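Cellulose-binding protein, X158 (Saccharophagus degradans, PDB 2X34) binds the polyisoprenoid ubiquinone-8 through a YceI-like domain and is implicated in plant cell wall breakdown. Local coordinates at residues A[29-34]-A[51-56]; A[44-49]-A[73-78]. One frame throughout, in Å; residues are numbered along the deposited sequence.

Both contacts belong to the curled antiparallel sheet that wraps the ubiquinone-8 tail, and strand 24-38 and strand 42-48 lie side by side in it. Both are partly buried, but contact 2 lies nearer the protein centre and contact 1 is more exposed. Contact 1 joins 29-34 to the short strand 52-53. It is small and mostly polar, with a charged outer side and an apolar side at Phe30 and Val52. Contact 2 joins 44-49 to 73-78. It is a longer, regular strand pair, and its inward side chains are all apolar. The two meet where Phe30 packs on Ile47 and Leu49. Both touch the ligand, contact 1 at two separate points and contact 2 along the isoprenoid tail.

Contact 1 (A[29-34]-A[51-56]); sequences RFDVLS and SVNTGI. With UQ8 (Ubiquinone-8), chain C.
Phe30 overlaps Val52 with one corner of its ring: CE1 lies 3.8 Å from Val52 CB, and the two side chains run at a slant to each other. The far end of the same ring reaches the ligand, with Phe30 CZ 3.7 Å from UQ8 C25. Val52 also packs on Phe16 of strand 3-20 and Met63 of helix 57-68. On the other face of the sheet, Arg29 and Asn53 lie side by side and point the same way. Their backbones form an antiparallel hydrogen-bonded pair. With CG anti to the backbone N (chi1 -174°), the amide of Asn53 lies beside Arg29, where ND2 can meet Asp31. Asn53 ND2 donates to Asp31 OD2 at 2.8 Å, meeting that oxygen's syn lone pair, with carboxylate and amide planes nearly perpendicular (84°). Asn53 OD1 accepts from Gly55 N at 3.1 Å, closing an Asx turn. With an alanine here, Asp31 OD2 would probably lose this donor and the turn at Gly55 be less firmly held. The other carboxylate oxygen, Asp31 OD1, is 2.7 Å from Arg29 NE, but well out of the guanidinium plane, so charge alone joins them. Ser51 OG accepts from Val32 N at 2.9 Å and is also hydrogen-bonded to Asp48 O, while Ser51 O takes the N-H of Asp31. Beyond the turn, Ile56 CG2 comes within 3.6 Å of the methoxy oxygen O3 of UQ8. The carboxylate thus has an amide and a guanidinium beside it, which would favour its charged form, while on the opposite face Phe30 meets the isoprenoid tail through apolar contact.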
loop_
_atom_site.group_PDB
_atom_site.type_symbol
_atom_site.label_atom_id
_atom_site.label_comp_id
_atom_site.label_asym_id
_atom_site.label_seq_id
_atom_site.Cartn_x
_atom_site.Cartn_y
_atom_site.Cartn_z
ATOM N N ARG A 29 -6.563 -3.167 7.219
ATOM C CA ARG A 29 -5.108 -3.056 7.156
ATOM C C ARG A 29 -4.502 -4.351 6.604
ATOM O O ARG A 29 -5.160 -5.408 6.569
ATOM C CB ARG A 29 -4.533 -2.723 8.549
ATOM C CG ARG A 29 -4.835 -3.754 9.620
ATOM C CD ARG A 29 -4.185 -3.434 10.979
ATOM N NE ARG A 29 -4.447 -4.476 11.998
ATOM C CZ ARG A 29 -3.735 -4.664 13.116
ATOM N NH1 ARG A 29 -2.667 -3.912 13.392
ATOM N NH2 ARG A 29 -4.077 -5.628 13.972
ATOM N N PHE A 30 -3.271 -4.232 6.117
ATOM C CA PHE A 30 -2.392 -5.372 5.861
ATOM C C PHE A 30 -1.390 -5.383 6.996
ATOM O O PHE A 30 -0.651 -4.413 7.189
ATOM C CB PHE A 30 -1.705 -5.252 4.493
ATOM C CG PHE A 30 -2.667 -5.291 3.337
ATOM C CD1 PHE A 30 -3.237 -6.488 2.930
ATOM C CD2 PHE A 30 -3.030 -4.129 2.663
ATOM C CE1 PHE A 30 -4.125 -6.541 1.855
ATOM C CE2 PHE A 30 -3.923 -4.171 1.616
ATOM C CZ PHE A 30 -4.479 -5.368 1.203
ATOM N N ASP A 31 -1.409 -6.463 7.774
ATOM C CA ASP A 31 -0.563 -6.579 8.956
ATOM C C ASP A 31 0.906 -6.896 8.636
ATOM O O ASP A 31 1.771 -6.771 9.513
ATOM C CB ASP A 31 -1.137 -7.621 9.915
ATOM C CG ASP A 31 -2.415 -7.144 10.592
ATOM O OD1 ASP A 31 -2.630 -5.912 10.648
ATOM O OD2 ASP A 31 -3.212 -7.995 11.022
ATOM N N VAL A 32 1.201 -7.312 7.404
ATOM C CA VAL A 32 2.552 -7.660 7.049
ATOM C C VAL A 32 2.979 -6.915 5.780
ATOM O O VAL A 32 2.394 -7.110 4.718
ATOM C CB VAL A 32 2.715 -9.174 6.833
ATOM C CG1 VAL A 32 4.148 -9.473 6.398
ATOM C CG2 VAL A 32 2.343 -9.981 8.054
ATOM N N LEU A 33 3.986 -6.055 5.927
ATOM C CA LEU A 33 4.634 -5.328 4.844
ATOM C C LEU A 33 6.129 -5.608 4.926
ATOM O O LEU A 33 6.700 -5.762 6.030
ATOM C CB LEU A 33 4.440 -3.799 4.972
ATOM C CG LEU A 33 3.017 -3.291 5.243
ATOM C CD1 LEU A 33 2.979 -1.780 5.678
ATOM C CD2 LEU A 33 2.176 -3.509 3.997
ATOM N N SER A 34 6.777 -5.609 3.767
ATOM C CA SER A 34 8.224 -5.670 3.740
ATOM C C SER A 34 8.711 -4.706 2.691
ATOM O O SER A 34 7.934 -4.158 1.914
ATOM C CB SER A 34 8.699 -7.085 3.440
ATOM O OG SER A 34 8.418 -7.429 2.101
ATOM N N SER A 51 -2.178 -11.159 4.693
ATOM C CA SER A 51 -2.211 -10.515 6.004
ATOM C C SER A 51 -3.346 -9.501 6.158
ATOM O O SER A 51 -3.352 -8.729 7.111
ATOM C CB SER A 51 -0.858 -9.833 6.303
ATOM O OG SER A 51 -0.701 -8.581 5.657
ATOM N N VAL A 52 -4.267 -9.487 5.208
ATOM C CA VAL A 52 -5.414 -8.592 5.250
ATOM C C VAL A 52 -6.168 -8.809 6.536
ATOM O O VAL A 52 -6.389 -9.957 6.959
ATOM C CB VAL A 52 -6.363 -8.768 4.018
ATOM C CG1 VAL A 52 -6.995 -10.186 3.965
ATOM C CG2 VAL A 52 -7.441 -7.693 4.023
ATOM N N ASN A 53 -6.535 -7.699 7.168
ATOM C CA ASN A 53 -7.189 -7.699 8.485
ATOM C C ASN A 53 -8.366 -6.711 8.488
ATOM O O ASN A 53 -8.170 -5.467 8.539
ATOM C CB ASN A 53 -6.159 -7.341 9.561
ATOM C CG ASN A 53 -6.692 -7.457 10.971
ATOM O OD1 ASN A 53 -7.907 -7.504 11.203
ATOM N ND2 ASN A 53 -5.772 -7.555 11.925
ATOM N N THR A 54 -9.579 -7.276 8.412
ATOM C CA THR A 54 -10.817 -6.515 8.364
ATOM C C THR A 54 -11.560 -6.635 9.680
ATOM O O THR A 54 -12.667 -6.142 9.796
ATOM C CB THR A 54 -11.773 -6.990 7.197
ATOM O OG1 THR A 54 -12.311 -8.297 7.479
ATOM C CG2 THR A 54 -11.070 -7.021 5.865
ATOM N N GLY A 55 -10.951 -7.305 10.666
ATOM C CA GLY A 55 -11.570 -7.536 11.947
ATOM C C GLY A 55 -12.528 -8.699 12.024
ATOM O O GLY A 55 -13.008 -9.016 13.095
ATOM N N ILE A 56 -12.794 -9.351 10.904
ATOM C CA ILE A 56 -13.821 -10.377 10.813
ATOM C C ILE A 56 -13.209 -11.544 10.021
ATOM O O ILE A 56 -12.909 -11.403 8.826
ATOM C CB ILE A 56 -15.090 -9.832 10.091
ATOM C CG1 ILE A 56 -15.723 -8.687 10.919
ATOM C CG2 ILE A 56 -16.098 -10.992 9.802
ATOM C CD1 ILE A 56 -17.020 -8.094 10.379
HETATM C C45 UQ8 C . 10.088 8.174 -1.887
HETATM C C44 UQ8 C . 10.818 7.130 -1.123
HETATM C C46 UQ8 C . 12.052 7.598 -0.380
HETATM C C43 UQ8 C . 10.415 5.839 -1.068
HETATM C C42 UQ8 C . 9.198 5.235 -1.754
HETATM C C41 UQ8 C . 8.530 4.295 -0.730
HETATM C C39 UQ8 C . 7.347 3.602 -1.340
HETATM C C40 UQ8 C . 7.647 2.385 -2.160
HETATM C C38 UQ8 C . 6.103 4.084 -1.162
HETATM C C37 UQ8 C . 4.847 3.458 -1.737
HETATM C C36 UQ8 C . 4.240 4.434 -2.745
HETATM C C34 UQ8 C . 2.863 4.074 -3.267
HETATM C C35 UQ8 C . 2.198 5.062 -4.191
HETATM C C33 UQ8 C . 2.247 2.929 -2.910
HETATM C C32 UQ8 C . 0.866 2.514 -3.440
HETATM C C31 UQ8 C . 0.026 1.916 -2.306
HETATM C C29 UQ8 C . -1.175 1.152 -2.836
HETATM C C30 UQ8 C . -2.212 1.853 -3.684
HETATM C C28 UQ8 C . -1.290 -0.149 -2.515
HETATM C C27 UQ8 C . -2.451 -1.050 -2.948
HETATM C C26 UQ8 C . -3.197 -1.388 -1.646
HETATM C C24 UQ8 C . -4.335 -2.388 -1.821
HETATM C C25 UQ8 C . -4.048 -3.833 -2.112
HETATM C C23 UQ8 C . -5.577 -1.914 -1.693
HETATM C C22 UQ8 C . -6.880 -2.693 -1.811
HETATM C C21 UQ8 C . -7.520 -2.442 -3.192
HETATM C C19 UQ8 C . -8.998 -2.772 -3.307
HETATM C C20 UQ8 C . -9.681 -2.404 -4.596
HETATM C C18 UQ8 C . -9.697 -3.351 -2.304
HETATM C C17 UQ8 C . -11.199 -3.690 -2.418
HETATM C C16 UQ8 C . -11.792 -3.491 -1.026
HETATM C C14 UQ8 C . -13.289 -3.706 -0.812
HETATM C C15 UQ8 C . -14.287 -2.786 -1.471
HETATM C C13 UQ8 C . -13.683 -4.721 0.008
HETATM C C12 UQ8 C . -15.140 -5.062 0.342
HETATM C C11 UQ8 C . -15.293 -5.432 1.832
HETATM C C9 UQ8 C . -16.753 -5.660 2.123
HETATM C C10 UQ8 C . -17.612 -4.429 2.353
HETATM C C8 UQ8 C . -17.203 -6.929 2.178
HETATM C C7 UQ8 C . -18.628 -7.398 2.444
HETATM C C6 UQ8 C . -18.636 -8.331 3.622
HETATM C C1 UQ8 C . -18.247 -9.779 3.578
HETATM C C1M UQ8 C . -17.855 -10.511 2.318
HETATM C C2 UQ8 C . -18.286 -10.559 4.848
HETATM O O2 UQ8 C . -17.990 -11.753 4.847
HETATM C C3 UQ8 C . -18.694 -9.953 6.133
HETATM O O3 UQ8 C . -18.689 -10.722 7.283
HETATM C C3M UQ8 C . -19.383 -11.972 7.431
HETATM C C4 UQ8 C . -19.060 -8.517 6.146
HETATM O O4 UQ8 C . -19.404 -7.846 7.288
HETATM C C4M UQ8 C . -20.379 -8.376 8.192
HETATM C C5 UQ8 C . -19.027 -7.743 4.911
HETATM O O5 UQ8 C . -19.286 -6.553 4.993
#

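Contact 2 (A[44-49]-A[73-78]); sequences QLVIDL and YSVATV. With UQ8 (Ubiquinone-8), chain C.
Ile47 and Val78 project from the same face of the strand pair. Ile47 turns its CD1 methyl to the ubiquinone-8 tail, and Val78 turns both of its methyls. Ile47 CD1 lies 3.7 Å from UQ8 C28. Val78 lays its methyls against the tail: CG1 is 3.6 Å from UQ8 C33, and CG2 is nearly as close to the same atom. Ile47 CD1 also touches both Ala76 CB and Val78 CG2, at 4.3 Å from each. Leu49 extends this apolar surface. Its CG is anti to the carbonyl carbon (chi1 -60°), which sends CD2 to Ala76 CB at 4.1 Å and CD1 over the backbone of Tyr73 and Val75. Leu45, paired with Val78, completes the row and packs on Leu7 and Leu14 of strand 3-20.

The other face is mixed. Val46 crosses Val75 at a slant, with Val46 CG1 3.8 Å from Val75 CB. Gln44 is stretched out beyond CG and brings its amide against Thr77 CG2.

The strands are antiparallel, 164° between their directions. Leu45 pairs with Val78 and Ile47 with Ala76, each through two backbone hydrogen bonds. Leu49 N adds one to Ser74 O at 2.9 Å. These bonds satisfy the backbone polar groups between the strands. The inward side chains here are hydrocarbon, so the grip on the tail comes chiefly from van der Waals and hydrophobic contact.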
loop_
_atom_site.group_PDB
_atom_site.type_symbol
_atom_site.label_atom_id
_atom_site.label_comp_id
_atom_site.label_asym_id
_atom_site.label_seq_id
_atom_site.Cartn_x
_atom_site.Cartn_y
_atom_site.Cartn_z
ATOM N N GLN A 44 11.060 -0.275 -2.899
ATOM C CA GLN A 44 10.009 -1.271 -3.049
ATOM C C GLN A 44 9.183 -1.394 -1.779
ATOM O O GLN A 44 9.713 -1.289 -0.680
ATOM C CB GLN A 44 10.636 -2.611 -3.398
ATOM C CG GLN A 44 9.673 -3.611 -3.948
ATOM C CD GLN A 44 10.383 -4.758 -4.642
ATOM O OE1 GLN A 44 10.526 -4.784 -5.882
ATOM N NE2 GLN A 44 10.848 -5.700 -3.853
ATOM N N LEU A 45 7.883 -1.599 -1.939
ATOM C CA LEU A 45 7.013 -1.973 -0.828
ATOM C C LEU A 45 6.315 -3.249 -1.267
ATOM O O LEU A 45 5.689 -3.288 -2.346
ATOM C CB LEU A 45 5.977 -0.888 -0.544
ATOM C CG LEU A 45 4.910 -1.217 0.499
ATOM C CD1 LEU A 45 5.553 -1.409 1.854
ATOM C CD2 LEU A 45 3.809 -0.130 0.559
ATOM N N VAL A 46 6.425 -4.290 -0.458
ATOM C CA VAL A 46 5.757 -5.545 -0.751
ATOM C C VAL A 46 4.632 -5.735 0.265
ATOM O O VAL A 46 4.893 -5.802 1.467
ATOM C CB VAL A 46 6.726 -6.732 -0.690
ATOM C CG1 VAL A 46 5.972 -8.047 -0.913
ATOM C CG2 VAL A 46 7.894 -6.553 -1.716
ATOM N N ILE A 47 3.389 -5.812 -0.221
ATOM C CA ILE A 47 2.228 -5.946 0.645
ATOM C C ILE A 47 1.773 -7.429 0.665
ATOM O O ILE A 47 1.481 -8.012 -0.369
ATOM C CB ILE A 47 1.087 -5.062 0.134
ATOM C CG1 ILE A 47 1.582 -3.607 -0.036
ATOM C CG2 ILE A 47 -0.123 -5.152 1.092
ATOM C CD1 ILE A 47 0.881 -2.848 -1.107
ATOM N N ASP A 48 1.747 -8.027 1.842
ATOM C CA ASP A 48 1.362 -9.430 1.986
ATOM C C ASP A 48 -0.161 -9.471 2.026
ATOM O O ASP A 48 -0.784 -9.138 3.048
ATOM C CB ASP A 48 1.972 -10.027 3.253
ATOM C CG ASP A 48 1.536 -11.456 3.504
ATOM O OD1 ASP A 48 0.820 -12.031 2.639
ATOM O OD2 ASP A 48 1.935 -12.004 4.571
ATOM N N LEU A 49 -0.753 -9.885 0.905
ATOM C CA LEU A 49 -2.207 -9.877 0.763
ATOM C C LEU A 49 -2.896 -10.903 1.664
ATOM O O LEU A 49 -4.052 -10.707 2.063
ATOM C CB LEU A 49 -2.599 -10.029 -0.682
ATOM C CG LEU A 49 -2.058 -8.921 -1.608
ATOM C CD1 LEU A 49 -2.420 -9.269 -3.042
ATOM C CD2 LEU A 49 -2.631 -7.513 -1.187
ATOM N N TYR A 73 -1.956 -14.838 -6.262
ATOM C CA TYR A 73 -1.295 -13.560 -6.002
ATOM C C TYR A 73 -1.108 -13.344 -4.521
ATOM O O TYR A 73 -1.991 -12.778 -3.843
ATOM C CB TYR A 73 -2.134 -12.415 -6.574
ATOM C CG TYR A 73 -2.541 -12.613 -8.027
ATOM C CD1 TYR A 73 -1.592 -12.567 -9.053
ATOM C CD2 TYR A 73 -3.860 -12.826 -8.372
ATOM C CE1 TYR A 73 -1.952 -12.741 -10.382
ATOM C CE2 TYR A 73 -4.225 -12.994 -9.699
ATOM C CZ TYR A 73 -3.259 -12.952 -10.692
ATOM O OH TYR A 73 -3.632 -13.110 -11.998
ATOM N N SER A 74 0.023 -13.798 -3.988
ATOM C CA SER A 74 0.195 -13.745 -2.545
ATOM C C SER A 74 0.539 -12.319 -2.086
ATOM O O SER A 74 0.212 -11.923 -0.960
ATOM C CB SER A 74 1.241 -14.750 -2.065
ATOM O OG SER A 74 2.457 -14.550 -2.729
ATOM N N VAL A 75 1.218 -11.576 -2.948
ATOM C CA VAL A 75 1.649 -10.221 -2.629
ATOM C C VAL A 75 1.319 -9.234 -3.742
ATOM O O VAL A 75 1.111 -9.630 -4.911
ATOM C CB VAL A 75 3.172 -10.181 -2.321
ATOM C CG1 VAL A 75 3.507 -11.087 -1.101
ATOM C CG2 VAL A 75 3.979 -10.573 -3.539
ATOM N N ALA A 76 1.239 -7.962 -3.358
ATOM C CA ALA A 76 1.175 -6.820 -4.274
ATOM C C ALA A 76 2.479 -6.038 -4.052
ATOM O O ALA A 76 2.917 -5.855 -2.910
ATOM C CB ALA A 76 -0.021 -5.913 -3.954
ATOM N N THR A 77 3.091 -5.572 -5.128
ATOM C CA THR A 77 4.431 -4.980 -5.043
ATOM C C THR A 77 4.372 -3.584 -5.630
ATOM O O THR A 77 3.801 -3.391 -6.697
ATOM C CB THR A 77 5.469 -5.859 -5.798
ATOM O OG1 THR A 77 5.508 -7.156 -5.193
ATOM C CG2 THR A 77 6.879 -5.264 -5.735
ATOM N N VAL A 78 4.930 -2.602 -4.916
ATOM C CA VAL A 78 5.003 -1.242 -5.423
ATOM C C VAL A 78 6.474 -0.931 -5.614
ATOM O O VAL A 78 7.254 -1.165 -4.710
ATOM C CB VAL A 78 4.426 -0.208 -4.457
ATOM C CG1 VAL A 78 4.478 1.212 -5.092
ATOM C CG2 VAL A 78 2.998 -0.573 -4.080
HETATM C C45 UQ8 C . 10.088 8.174 -1.887
HETATM C C44 UQ8 C . 10.818 7.130 -1.123
HETATM C C46 UQ8 C . 12.052 7.598 -0.380
HETATM C C43 UQ8 C . 10.415 5.839 -1.068
HETATM C C42 UQ8 C . 9.198 5.235 -1.754
HETATM C C41 UQ8 C . 8.530 4.295 -0.730
HETATM C C39 UQ8 C . 7.347 3.602 -1.340
HETATM C C40 UQ8 C . 7.647 2.385 -2.160
HETATM C C38 UQ8 C . 6.103 4.084 -1.162
HETATM C C37 UQ8 C . 4.847 3.458 -1.737
HETATM C C36 UQ8 C . 4.240 4.434 -2.745
HETATM C C34 UQ8 C . 2.863 4.074 -3.267
HETATM C C35 UQ8 C . 2.198 5.062 -4.191
HETATM C C33 UQ8 C . 2.247 2.929 -2.910
HETATM C C32 UQ8 C . 0.866 2.514 -3.440
HETATM C C31 UQ8 C . 0.026 1.916 -2.306
HETATM C C29 UQ8 C . -1.175 1.152 -2.836
HETATM C C30 UQ8 C . -2.212 1.853 -3.684
HETATM C C28 UQ8 C . -1.290 -0.149 -2.515
HETATM C C27 UQ8 C . -2.451 -1.050 -2.948
HETATM C C26 UQ8 C . -3.197 -1.388 -1.646
HETATM C C24 UQ8 C . -4.335 -2.388 -1.821
HETATM C C25 UQ8 C . -4.048 -3.833 -2.112
HETATM C C23 UQ8 C . -5.577 -1.914 -1.693
HETATM C C22 UQ8 C . -6.880 -2.693 -1.811
HETATM C C21 UQ8 C . -7.520 -2.442 -3.192
HETATM C C19 UQ8 C . -8.998 -2.772 -3.307
HETATM C C20 UQ8 C . -9.681 -2.404 -4.596
HETATM C C18 UQ8 C . -9.697 -3.351 -2.304
HETATM C C17 UQ8 C . -11.199 -3.690 -2.418
HETATM C C16 UQ8 C . -11.792 -3.491 -1.026
HETATM C C14 UQ8 C . -13.289 -3.706 -0.812
HETATM C C15 UQ8 C . -14.287 -2.786 -1.471
HETATM C C13 UQ8 C . -13.683 -4.721 0.008
HETATM C C12 UQ8 C . -15.140 -5.062 0.342
HETATM C C11 UQ8 C . -15.293 -5.432 1.832
HETATM C C9 UQ8 C . -16.753 -5.660 2.123
HETATM C C10 UQ8 C . -17.612 -4.429 2.353
HETATM C C8 UQ8 C . -17.203 -6.929 2.178
HETATM C C7 UQ8 C . -18.628 -7.398 2.444
HETATM C C6 UQ8 C . -18.636 -8.331 3.622
HETATM C C1 UQ8 C . -18.247 -9.779 3.578
HETATM C C1M UQ8 C . -17.855 -10.511 2.318
HETATM C C2 UQ8 C . -18.286 -10.559 4.848
HETATM O O2 UQ8 C . -17.990 -11.753 4.847
HETATM C C3 UQ8 C . -18.694 -9.953 6.133
HETATM O O3 UQ8 C . -18.689 -10.722 7.283
HETATM C C3M UQ8 C . -19.383 -11.972 7.431
HETATM C C4 UQ8 C . -19.060 -8.517 6.146
HETATM O O4 UQ8 C . -19.404 -7.846 7.288
HETATM C C4M UQ8 C . -20.379 -8.376 8.192
HETATM C C5 UQ8 C . -19.027 -7.743 4.911
HETATM O O5 UQ8 C . -19.286 -6.553 4.993
#